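Local coordinates for D-mannose isomerase (Marinomonas mediterranea, PDB 5X32), which catalyses the reversible isomerisation of D-mannose to D-fructose, and of D-lyxose less efficiently, but does not use D-glucose, at residues R198-A203 with N269-K274; S216-E221 with Y283-D288. All blocks are in the same frame, centred on the assembly; numbering follows the deposited sequence.

Going along the chain from the N terminus, residues 198-203 on helix 193-212 come first, followed by the loop 216-221 that leads to the short strand 222-223. The chain then runs through helix 249-265 before 269-274 returns to helix 193-212, closing interaction 1 across 65 residues. At the far end of helix 271-286, Lys285, in 283-288, reaches back to the loop and closes interaction 2 across 61. The segments alternate, so the two closures cross rather than nest. One helix serves both: its start leans on helix 193-212, its end on the loop 216-221. Between them, Lys274 NZ probably hydrogen-bonds Asn217 O at 2.8 Å.

Interaction 1: R198-A203 with N269-K274; sequences RAKLLA and NWYLPK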
loop_
_atom_site.group_PDB
_atom_site.type_symbol
_atom_site.label_atom_id
_atom_site.label_comp_id
_atom_site.label_asym_id
_atom_site.label_seq_id
_atom_site.Cartn_x
_atom_site.Cartn_y
_atom_site.Cartn_z
ATOM N N ARG A 198 -2.854 -9.693 -15.807
ATOM C CA ARG A 198 -2.786 -8.235 -15.838
ATOM C C ARG A 198 -1.715 -7.730 -14.834
ATOM O O ARG A 198 -0.945 -6.803 -15.131
ATOM C CB ARG A 198 -4.167 -7.633 -15.555
ATOM C CG ARG A 198 -4.212 -6.126 -15.581
ATOM C CD ARG A 198 -3.642 -5.548 -16.855
ATOM N NE ARG A 198 -4.310 -6.036 -18.059
ATOM C CZ ARG A 198 -5.369 -5.446 -18.611
ATOM N NH1 ARG A 198 -5.897 -4.362 -18.061
ATOM N NH2 ARG A 198 -5.918 -5.946 -19.702
ATOM N N ALA A 199 -1.654 -8.354 -13.658
ATOM C CA ALA A 199 -0.660 -7.970 -12.670
ATOM C C ALA A 199 0.722 -8.123 -13.260
ATOM O O ALA A 199 1.546 -7.212 -13.154
ATOM C CB ALA A 199 -0.787 -8.804 -11.405
ATOM N N LYS A 200 0.973 -9.243 -13.932
ATOM C CA LYS A 200 2.310 -9.442 -14.487
ATOM C C LYS A 200 2.638 -8.481 -15.625
ATOM O O LYS A 200 3.801 -8.066 -15.783
ATOM C CB LYS A 200 2.484 -10.888 -14.929
ATOM C CG LYS A 200 2.124 -11.874 -13.839
ATOM C CD LYS A 200 2.383 -13.296 -14.275
ATOM C CE LYS A 200 3.655 -13.359 -15.091
ATOM N NZ LYS A 200 4.255 -14.711 -15.092
ATOM N N LEU A 201 1.619 -8.104 -16.392
ATOM C CA LEU A 201 1.816 -7.132 -17.470
ATOM C C LEU A 201 2.180 -5.747 -16.918
ATOM O O LEU A 201 3.065 -5.063 -17.447
ATOM C CB LEU A 201 0.564 -7.039 -18.342
ATOM C CG LEU A 201 0.605 -6.053 -19.514
ATOM C CD1 LEU A 201 1.843 -6.226 -20.363
ATOM C CD2 LEU A 201 -0.659 -6.138 -20.365
ATOM N N LEU A 202 1.483 -5.343 -15.857
ATOM C CA LEU A 202 1.751 -4.078 -15.187
ATOM C C LEU A 202 3.162 -4.095 -14.607
ATOM O O LEU A 202 3.934 -3.129 -14.753
ATOM C CB LEU A 202 0.710 -3.823 -14.098
ATOM C CG LEU A 202 -0.705 -3.608 -14.628
ATOM C CD1 LEU A 202 -1.733 -3.508 -13.513
ATOM C CD2 LEU A 202 -0.724 -2.363 -15.496
ATOM N N ALA A 203 3.483 -5.202 -13.942
ATOM C CA ALA A 203 4.812 -5.397 -13.377
ATOM C C ALA A 203 5.863 -5.202 -14.449
ATOM O O ALA A 203 6.787 -4.417 -14.257
ATOM C CB ALA A 203 4.944 -6.784 -12.750
ATOM N N ASN A 269 12.264 -15.078 -15.114
ATOM C CA ASN A 269 13.668 -15.100 -14.729
ATOM C C ASN A 269 14.295 -13.713 -14.475
ATOM O O ASN A 269 15.416 -13.633 -13.969
ATOM C CB ASN A 269 14.515 -15.901 -15.744
ATOM C CG ASN A 269 14.582 -15.268 -17.132
ATOM O OD1 ASN A 269 14.318 -14.075 -17.311
ATOM N ND2 ASN A 269 15.009 -16.066 -18.117
ATOM N N TRP A 270 13.596 -12.630 -14.808
ATOM C CA TRP A 270 14.109 -11.288 -14.497
ATOM C C TRP A 270 13.594 -10.733 -13.151
ATOM O O TRP A 270 14.117 -9.733 -12.642
ATOM C CB TRP A 270 13.757 -10.297 -15.614
ATOM C CG TRP A 270 12.272 -10.031 -15.775
ATOM C CD1 TRP A 270 11.408 -10.726 -16.558
ATOM C CD2 TRP A 270 11.497 -8.984 -15.158
ATOM N NE1 TRP A 270 10.145 -10.195 -16.464
ATOM C CE2 TRP A 270 10.173 -9.123 -15.613
ATOM C CE3 TRP A 270 11.793 -7.954 -14.261
ATOM C CZ2 TRP A 270 9.145 -8.267 -15.206
ATOM C CZ3 TRP A 270 10.761 -7.108 -13.851
ATOM C CH2 TRP A 270 9.461 -7.270 -14.329
ATOM N N TYR A 271 12.584 -11.388 -12.574
ATOM C CA TYR A 271 11.964 -10.910 -11.334
ATOM C C TYR A 271 12.983 -10.704 -10.212
ATOM O O TYR A 271 13.132 -9.593 -9.688
ATOM C CB TYR A 271 10.891 -11.883 -10.870
ATOM C CG TYR A 271 9.584 -11.734 -11.598
ATOM C CD1 TYR A 271 9.374 -10.682 -12.479
ATOM C CD2 TYR A 271 8.550 -12.649 -11.408
ATOM C CE1 TYR A 271 8.166 -10.546 -13.144
ATOM C CE2 TYR A 271 7.349 -12.521 -12.065
ATOM C CZ TYR A 271 7.162 -11.470 -12.937
ATOM O OH TYR A 271 5.970 -11.332 -13.610
ATOM N N LEU A 272 13.691 -11.775 -9.855
ATOM C CA LEU A 272 14.619 -11.719 -8.733
ATOM C C LEU A 272 15.802 -10.782 -8.969
ATOM O O LEU A 272 16.134 -10.017 -8.078
ATOM C CB LEU A 272 15.116 -13.119 -8.380
ATOM C CG LEU A 272 16.031 -13.160 -7.166
ATOM C CD1 LEU A 272 15.281 -12.612 -5.960
ATOM C CD2 LEU A 272 16.459 -14.584 -6.896
ATOM N N PRO A 273 16.458 -10.838 -10.150
ATOM C CA PRO A 273 17.520 -9.841 -10.328
ATOM C C PRO A 273 17.017 -8.391 -10.287
ATOM O O PRO A 273 17.740 -7.507 -9.817
ATOM C CB PRO A 273 18.092 -10.173 -11.709
ATOM C CG PRO A 273 17.812 -11.605 -11.881
ATOM C CD PRO A 273 16.517 -11.881 -11.193
ATOM N N LYS A 274 15.817 -8.132 -10.796
ATOM C CA LYS A 274 15.313 -6.765 -10.778
ATOM C C LYS A 274 14.968 -6.334 -9.339
ATOM O O LYS A 274 15.343 -5.232 -8.913
ATOM C CB LYS A 274 14.118 -6.615 -11.714
ATOM C CG LYS A 274 13.663 -5.173 -11.884
ATOM C CD LYS A 274 14.757 -4.293 -12.517
ATOM C CE LYS A 274 14.201 -2.942 -13.006
ATOM N NZ LYS A 274 15.208 -1.923 -13.451
#
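Ala203 and Tyr271 carry the closest pair of CA atoms, with 9.3 Å from Ala203 CA to Tyr271 CA, so side chains span the gap between helix 193-212 and the start of helix 271-286. The main reach is made by Tyr271, whose hydroxyl comes up against the aliphatic chain of Lys200. The two side chains cross at about a right angle, and Lys200 curls past the phenol oxygen so that CB lies 3.8 Å and CE 3.4 Å from Tyr271 OH. A bend at chi3 (39°) brings CE in and carries NZ on to Ser266 and Glu268, the latter a salt bridge, just ahead of 269-274. In the (alpha/alpha)6 barrel of this family, helix 249-265 runs alongside both partners, and Ala203 and Tyr271 each rest on its Leu262. An alanine here in place of Lys200 removes the chain beyond CB, which would probably leave Glu268 without its charged mate and open a gap beside the Tyr271 hydroxyl. Trp270 makes the second touch. Its CG sits between the backbone N and the carbonyl carbon (chi1 66°), and the far end of the indole comes back to helix 193-212, where CH2 lies 3.9 Å from Ala203 O, the carbonyl oxygen approaching the ring edge near its plane. The two aromatic neighbours also brace each other: Tyr271 CD1 lies 3.5 Å above the centre of the Trp270 ring, turning the phenol edge onto the indole face. Farther along helix 193-212, Lys204, Cys207 and Gln208 continue the bed for Trp270.

Interaction 2: S216-E221 with Y283-D288; sequences SNEVWE and YKKAWD
Glu218 OE1 is gripped from two directions: Lys285 NZ reaches it at 2.6 Å in a salt bridge, and Ser216 OG gives it a hydrogen bond at 2.7 Å. The two donors use different parts of the oxygen. The serine hydroxyl meets the anti lone pair, turned from the other carboxylate oxygen, whereas the ammonium group comes in on the syn side, 23° out of the carboxylate plane. The other oxygen, OE2, is hydrogen-bonded to Tyr298 OH, so both ends of the carboxylate are held. Glu218 and Lys285 stretch toward each other from opposite directions, each extended beyond CG, and this lets them meet although the closest pair of CA atoms, Ser216 CA and Lys285 CA, stay 11.4 Å apart. On the serine, OG lies between the backbone N and the carbonyl carbon (chi1 49°), which turns it to the carboxylate of Glu218, two residues on in the same loop. Ser216 CB lies 4.1 Å from Lys285 NZ. Lys285 belongs to the last turn of helix 271-286, where Tyr283 O takes bonds from both Ala286 N and Trp287 N, and Trp287 is the first residue to leave helical geometry. Tyr277, earlier on that helix, holds the loop too, its OH hydrogen-bonded to Ser216 O. The Glu218 side chain lies about 9 Å from that of His251, a proton donor/acceptor by similarity, whose ND1 is hydrogen-bonded to Glu221 OE2 of this same loop. With three groups on its two oxygens, the carboxylate of Glu218 is probably fixed in its rotation, and its bond to Lys285 ties the loop to the end of helix 271-286.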
loop_
_atom_site.group_PDB
_atom_site.type_symbol
_atom_site.label_atom_id
_atom_site.label_comp_id
_atom_site.label_asym_id
_atom_site.label_seq_id
_atom_site.Cartn_x
_atom_site.Cartn_y
_atom_site.Cartn_z
ATOM N N SER A 216 19.189 5.473 -13.904
ATOM C CA SER A 216 19.516 4.460 -12.903
ATOM C C SER A 216 18.697 3.182 -13.094
ATOM O O SER A 216 18.938 2.153 -12.437
ATOM C CB SER A 216 19.290 5.011 -11.494
ATOM O OG SER A 216 18.005 5.616 -11.393
ATOM N N ASN A 217 17.732 3.269 -14.005
ATOM C CA ASN A 217 16.758 2.211 -14.252
ATOM C C ASN A 217 15.872 1.951 -13.048
ATOM O O ASN A 217 15.412 0.827 -12.843
ATOM C CB ASN A 217 17.457 0.912 -14.651
ATOM C CG ASN A 217 18.347 1.075 -15.878
ATOM O OD1 ASN A 217 17.920 1.625 -16.901
ATOM N ND2 ASN A 217 19.584 0.583 -15.785
ATOM N N GLU A 218 15.648 2.998 -12.254
ATOM C CA GLU A 218 14.713 2.953 -11.129
ATOM C C GLU A 218 13.342 3.502 -11.559
ATOM O O GLU A 218 13.247 4.303 -12.494
ATOM C CB GLU A 218 15.260 3.766 -9.954
ATOM C CG GLU A 218 16.578 3.277 -9.400
ATOM C CD GLU A 218 17.160 4.235 -8.355
ATOM O OE1 GLU A 218 17.830 5.225 -8.740
ATOM O OE2 GLU A 218 16.951 4.001 -7.144
ATOM N N VAL A 219 12.278 3.113 -10.860
ATOM C CA VAL A 219 10.945 3.597 -11.232
ATOM C C VAL A 219 10.696 5.036 -10.805
ATOM O O VAL A 219 10.750 5.362 -9.627
ATOM C CB VAL A 219 9.851 2.728 -10.655
ATOM C CG1 VAL A 219 8.553 3.068 -11.324
ATOM C CG2 VAL A 219 10.201 1.261 -10.856
ATOM N N TRP A 220 10.436 5.880 -11.793
ATOM C CA TRP A 220 10.172 7.296 -11.615
ATOM C C TRP A 220 8.658 7.468 -11.447
ATOM O O TRP A 220 7.887 6.636 -11.929
ATOM C CB TRP A 220 10.716 8.069 -12.823
ATOM C CG TRP A 220 10.624 9.553 -12.751
ATOM C CD1 TRP A 220 9.697 10.352 -13.367
ATOM C CD2 TRP A 220 11.517 10.432 -12.060
ATOM N NE1 TRP A 220 9.948 11.675 -13.075
ATOM C CE2 TRP A 220 11.057 11.750 -12.273
ATOM C CE3 TRP A 220 12.647 10.234 -11.258
ATOM C CZ2 TRP A 220 11.696 12.859 -11.723
ATOM C CZ3 TRP A 220 13.274 11.334 -10.710
ATOM C CH2 TRP A 220 12.802 12.630 -10.949
ATOM N N GLU A 221 8.223 8.512 -10.747
ATOM C CA GLU A 221 6.814 8.603 -10.386
ATOM C C GLU A 221 5.940 9.143 -11.515
ATOM O O GLU A 221 4.843 8.630 -11.782
ATOM C CB GLU A 221 6.616 9.485 -9.137
ATOM C CG GLU A 221 7.281 9.021 -7.832
ATOM C CD GLU A 221 6.681 7.730 -7.282
ATOM O OE1 GLU A 221 5.489 7.463 -7.538
ATOM O OE2 GLU A 221 7.361 7.026 -6.507
ATOM N N TYR A 283 17.943 1.166 -1.125
ATOM C CA TYR A 283 18.410 1.145 0.246
ATOM C C TYR A 283 19.747 1.871 0.352
ATOM O O TYR A 283 19.922 2.732 1.222
ATOM C CB TYR A 283 18.528 -0.293 0.768
ATOM C CG TYR A 283 18.933 -0.384 2.238
ATOM C CD1 TYR A 283 20.273 -0.262 2.629
ATOM C CD2 TYR A 283 17.980 -0.591 3.232
ATOM C CE1 TYR A 283 20.645 -0.345 3.960
ATOM C CE2 TYR A 283 18.338 -0.679 4.567
ATOM C CZ TYR A 283 19.672 -0.556 4.930
ATOM O OH TYR A 283 20.039 -0.635 6.257
ATOM N N LYS A 284 20.677 1.564 -0.543
ATOM C CA LYS A 284 21.982 2.201 -0.430
ATOM C C LYS A 284 21.872 3.708 -0.585
ATOM O O LYS A 284 22.523 4.453 0.147
ATOM C CB LYS A 284 22.959 1.661 -1.472
ATOM C CG LYS A 284 24.270 2.415 -1.478
ATOM C CD LYS A 284 25.348 1.640 -2.200
ATOM C CE LYS A 284 24.759 0.773 -3.302
ATOM N NZ LYS A 284 25.834 0.056 -4.036
ATOM N N LYS A 285 21.008 4.171 -1.486
ATOM C CA LYS A 285 20.870 5.613 -1.636
ATOM C C LYS A 285 20.150 6.312 -0.481
ATOM O O LYS A 285 20.463 7.462 -0.175
ATOM C CB LYS A 285 20.165 5.969 -2.944
ATOM C CG LYS A 285 20.985 5.684 -4.200
ATOM C CD LYS A 285 20.313 6.354 -5.370
ATOM C CE LYS A 285 20.720 5.841 -6.713
ATOM N NZ LYS A 285 19.889 6.548 -7.737
ATOM N N ALA A 286 19.215 5.631 0.179
ATOM C CA ALA A 286 18.282 6.339 1.060
ATOM C C ALA A 286 18.502 6.074 2.550
ATOM O O ALA A 286 17.926 6.764 3.413
ATOM C CB ALA A 286 16.872 5.995 0.673
ATOM N N TRP A 287 19.375 5.126 2.867
ATOM C CA TRP A 287 19.586 4.814 4.265
ATOM C C TRP A 287 20.410 5.900 4.923
ATOM O O TRP A 287 21.462 6.308 4.427
ATOM C CB TRP A 287 20.265 3.468 4.434
ATOM C CG TRP A 287 20.462 3.106 5.866
ATOM C CD1 TRP A 287 21.599 3.248 6.599
ATOM C CD2 TRP A 287 19.481 2.564 6.749
ATOM N NE1 TRP A 287 21.397 2.802 7.880
ATOM C CE2 TRP A 287 20.098 2.386 8.004
ATOM C CE3 TRP A 287 18.137 2.211 6.605
ATOM C CZ2 TRP A 287 19.413 1.867 9.113
ATOM C CZ3 TRP A 287 17.462 1.696 7.708
ATOM C CH2 TRP A 287 18.101 1.528 8.941
ATOM N N ASP A 288 19.872 6.413 6.015
ATOM C CA ASP A 288 20.517 7.444 6.801
ATOM C C ASP A 288 21.523 6.770 7.736
ATOM O O ASP A 288 21.155 6.272 8.799
ATOM C CB ASP A 288 19.445 8.245 7.541
ATOM C CG ASP A 288 20.003 9.394 8.339
ATOM O OD1 ASP A 288 21.237 9.452 8.552
ATOM O OD2 ASP A 288 19.192 10.280 8.712
#